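Dihydrolipoyl dehydrogenase (Elizabethkingia anophelis NUHP1, PDB 6UZI) probably catalyses the FAD-dependent reoxidation of dihydrolipoyl groups on carrier proteins, passing the electrons to NAD(+). Local coordinates at residues S226-L229 and Q230-L233. Residues are numbered along the deposited sequence; the frame is centred on the assembly and turned at random.
Sequences SKEL and QKTL
Leu229 and Leu233, one helical turn apart, show how an amphipathic helix builds its buried side from residues spaced by four. Their side chains run obliquely to one another: CD1 of Leu233 rests against the branch point of Leu229, 3.7 Å from its CG, and lies almost as near the CD1 of that residue. The two leucines take different first torsions. In Leu229 CG stands opposite the backbone N (chi1 -176°), whereas in Leu233 it stands opposite the carbonyl carbon (chi1 -74°), a setting that swings the Leu233 branch back along the helix toward its partner. On the backbone the Leu233 N donates to Leu229 O over 2.9 Å. The same i to i+4 pattern joins Gln230 N to Ser226 O, Lys231 N to Lys227 O and Thr232 N to Glu228 O.

All eight residues belong to helix 223-236, the crossover between parallel strands 207-211 and 239-241 in the Rossmann-type domain, whose GxGxxG turn is predicted to bind NAD(+). Both leucines pack on Leu195 of helix 192-203; Leu233 also meets Phe240 of strand 239-241, while Leu229 reaches Ile422 of the dimerisation domain.

Round the helix from the leucines, Glu228 and Lys231 run alongside each other in the same direction, Glu228 also touching Ile422. Glu228 OE1 remains 4.2 Å from Lys231 NZ, too far for a salt bridge, although the opposite charges may still attract. Gln230 extends its chain outward from the helix, its amide OE1 leaning back toward the preceding turn, where a water donates to it over 2.8 Å and, weakly, to Ser226 O. Thr232 turns its methyl CG2 back to the carbonyl oxygens of Glu228 and Leu229, while its OG1 hydrogen-bonds to Asp402 and Gln236.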
ATOM      1  N   SER A 226      15.312   5.425 -12.232  1.00 32.36           N
ATOM      2  CA  SER A 226      15.446   5.326 -13.681  1.00 33.56           C
ATOM      3  C   SER A 226      16.099   4.004 -14.065  1.00 31.35           C
ATOM      4  O   SER A 226      15.621   3.290 -14.951  1.00 43.03           O
ATOM      5  CB  SER A 226      16.276   6.501 -14.200  1.00 27.20           C
ATOM      6  OG  SER A 226      15.552   7.711 -14.158  1.00 32.66           O
ATOM      7  N   LYS A 227      17.186   3.657 -13.378  1.00 29.13           N
ATOM      8  CA  LYS A 227      17.914   2.425 -13.658  1.00 29.29           C
ATOM      9  C   LYS A 227      17.047   1.203 -13.374  1.00 34.99           C
ATOM     10  O   LYS A 227      16.937   0.296 -14.209  1.00 38.39           O
ATOM     11  CB  LYS A 227      19.200   2.415 -12.826  1.00 29.94           C
ATOM     12  CG  LYS A 227      20.175   1.298 -13.116  1.00 45.55           C
ATOM     13  CD  LYS A 227      21.534   1.615 -12.511  1.00 58.53           C
ATOM     14  CE  LYS A 227      22.383   0.364 -12.350  1.00 72.15           C
ATOM     15  NZ  LYS A 227      21.849  -0.517 -11.274  1.00 77.04           N
ATOM     16  N   GLU A 228      16.430   1.158 -12.191  1.00 39.79           N
ATOM     17  CA  GLU A 228      15.644  -0.009 -11.793  1.00 35.56           C
ATOM     18  C   GLU A 228      14.383  -0.180 -12.638  1.00 35.13           C
ATOM     19  O   GLU A 228      13.971  -1.312 -12.913  1.00 34.27           O
ATOM     20  CB  GLU A 228      15.296   0.084 -10.313  1.00 29.19           C
ATOM     21  CG  GLU A 228      16.513  -0.058  -9.438  1.00 40.60           C
ATOM     22  CD  GLU A 228      17.037  -1.481  -9.419  1.00 51.46           C
ATOM     23  OE1 GLU A 228      16.216  -2.417  -9.522  1.00 57.22           O
ATOM     24  OE2 GLU A 228      18.268  -1.666  -9.315  1.00 55.31           O
ATOM     25  N   LEU A 229      13.744   0.919 -13.049  1.00 32.43           N
ATOM     26  CA  LEU A 229      12.541   0.778 -13.866  1.00 31.92           C
ATOM     27  C   LEU A 229      12.872   0.205 -15.236  1.00 41.27           C
ATOM     28  O   LEU A 229      12.202  -0.721 -15.706  1.00 50.53           O
ATOM     29  CB  LEU A 229      11.820   2.119 -14.016  1.00 30.52           C
ATOM     30  CG  LEU A 229      10.480   2.060 -14.771  1.00 24.65           C
ATOM     31  CD1 LEU A 229       9.514   1.072 -14.117  1.00 24.74           C
ATOM     32  CD2 LEU A 229       9.841   3.435 -14.882  1.00 24.30           C
ATOM     33  N   GLN A 230      13.930   0.703 -15.874  1.00 35.45           N
ATOM     34  CA  GLN A 230      14.309   0.139 -17.164  1.00 32.41           C
ATOM     35  C   GLN A 230      14.710  -1.320 -17.018  1.00 29.78           C
ATOM     36  O   GLN A 230      14.394  -2.144 -17.882  1.00 27.19           O
ATOM     37  CB  GLN A 230      15.430   0.954 -17.808  1.00 26.63           C
ATOM     38  CG  GLN A 230      15.692   0.566 -19.262  1.00 27.69           C
ATOM     39  CD  GLN A 230      16.911   1.253 -19.855  1.00 34.59           C
ATOM     40  OE1 GLN A 230      17.414   2.235 -19.310  1.00 28.48           O
ATOM     41  NE2 GLN A 230      17.384   0.742 -20.984  1.00 38.31           N
ATOM     42  N   LYS A 231      15.386  -1.658 -15.916  1.00 39.42           N
ATOM     43  CA  LYS A 231      15.795  -3.041 -15.671  1.00 39.60           C
ATOM     44  C   LYS A 231      14.594  -3.983 -15.563  1.00 35.24           C
ATOM     45  O   LYS A 231      14.600  -5.077 -16.142  1.00 38.20           O
ATOM     46  CB  LYS A 231      16.640  -3.103 -14.397  1.00 29.57           C
ATOM     47  CG  LYS A 231      17.142  -4.478 -14.025  1.00 36.05           C
ATOM     48  CD  LYS A 231      17.945  -4.406 -12.734  1.00 44.60           C
ATOM     49  CE  LYS A 231      17.808  -5.697 -11.938  1.00 62.50           C
ATOM     50  NZ  LYS A 231      18.579  -5.702 -10.657  1.00 73.04           N
ATOM     51  N   THR A 232      13.536  -3.564 -14.862  1.00 27.81           N
ATOM     52  CA  THR A 232      12.398  -4.458 -14.666  1.00 37.08           C
ATOM     53  C   THR A 232      11.503  -4.478 -15.898  1.00 35.54           C
ATOM     54  O   THR A 232      10.949  -5.524 -16.250  1.00 35.89           O
ATOM     55  CB  THR A 232      11.605  -4.060 -13.399  1.00 33.60           C
ATOM     56  OG1 THR A 232      10.482  -4.937 -13.224  1.00 33.62           O
ATOM     57  CG2 THR A 232      11.093  -2.626 -13.468  1.00 26.60           C
ATOM     58  N   LEU A 233      11.352  -3.339 -16.569  1.00 26.40           N
ATOM     59  CA  LEU A 233      10.531  -3.313 -17.773  1.00 36.67           C
ATOM     60  C   LEU A 233      11.158  -4.139 -18.895  1.00 34.16           C
ATOM     61  O   LEU A 233      10.444  -4.830 -19.633  1.00 37.18           O
ATOM     62  CB  LEU A 233      10.292  -1.863 -18.194  1.00 40.79           C
ATOM     63  CG  LEU A 233       9.301  -1.086 -17.317  1.00 35.60           C
ATOM     64  CD1 LEU A 233       9.135   0.353 -17.793  1.00 27.36           C
ATOM     65  CD2 LEU A 233       7.951  -1.786 -17.256  1.00 32.68           C
TER
HETATM   66  O   HOH W   1      16.836   4.534 -17.765  1.00 39.30           O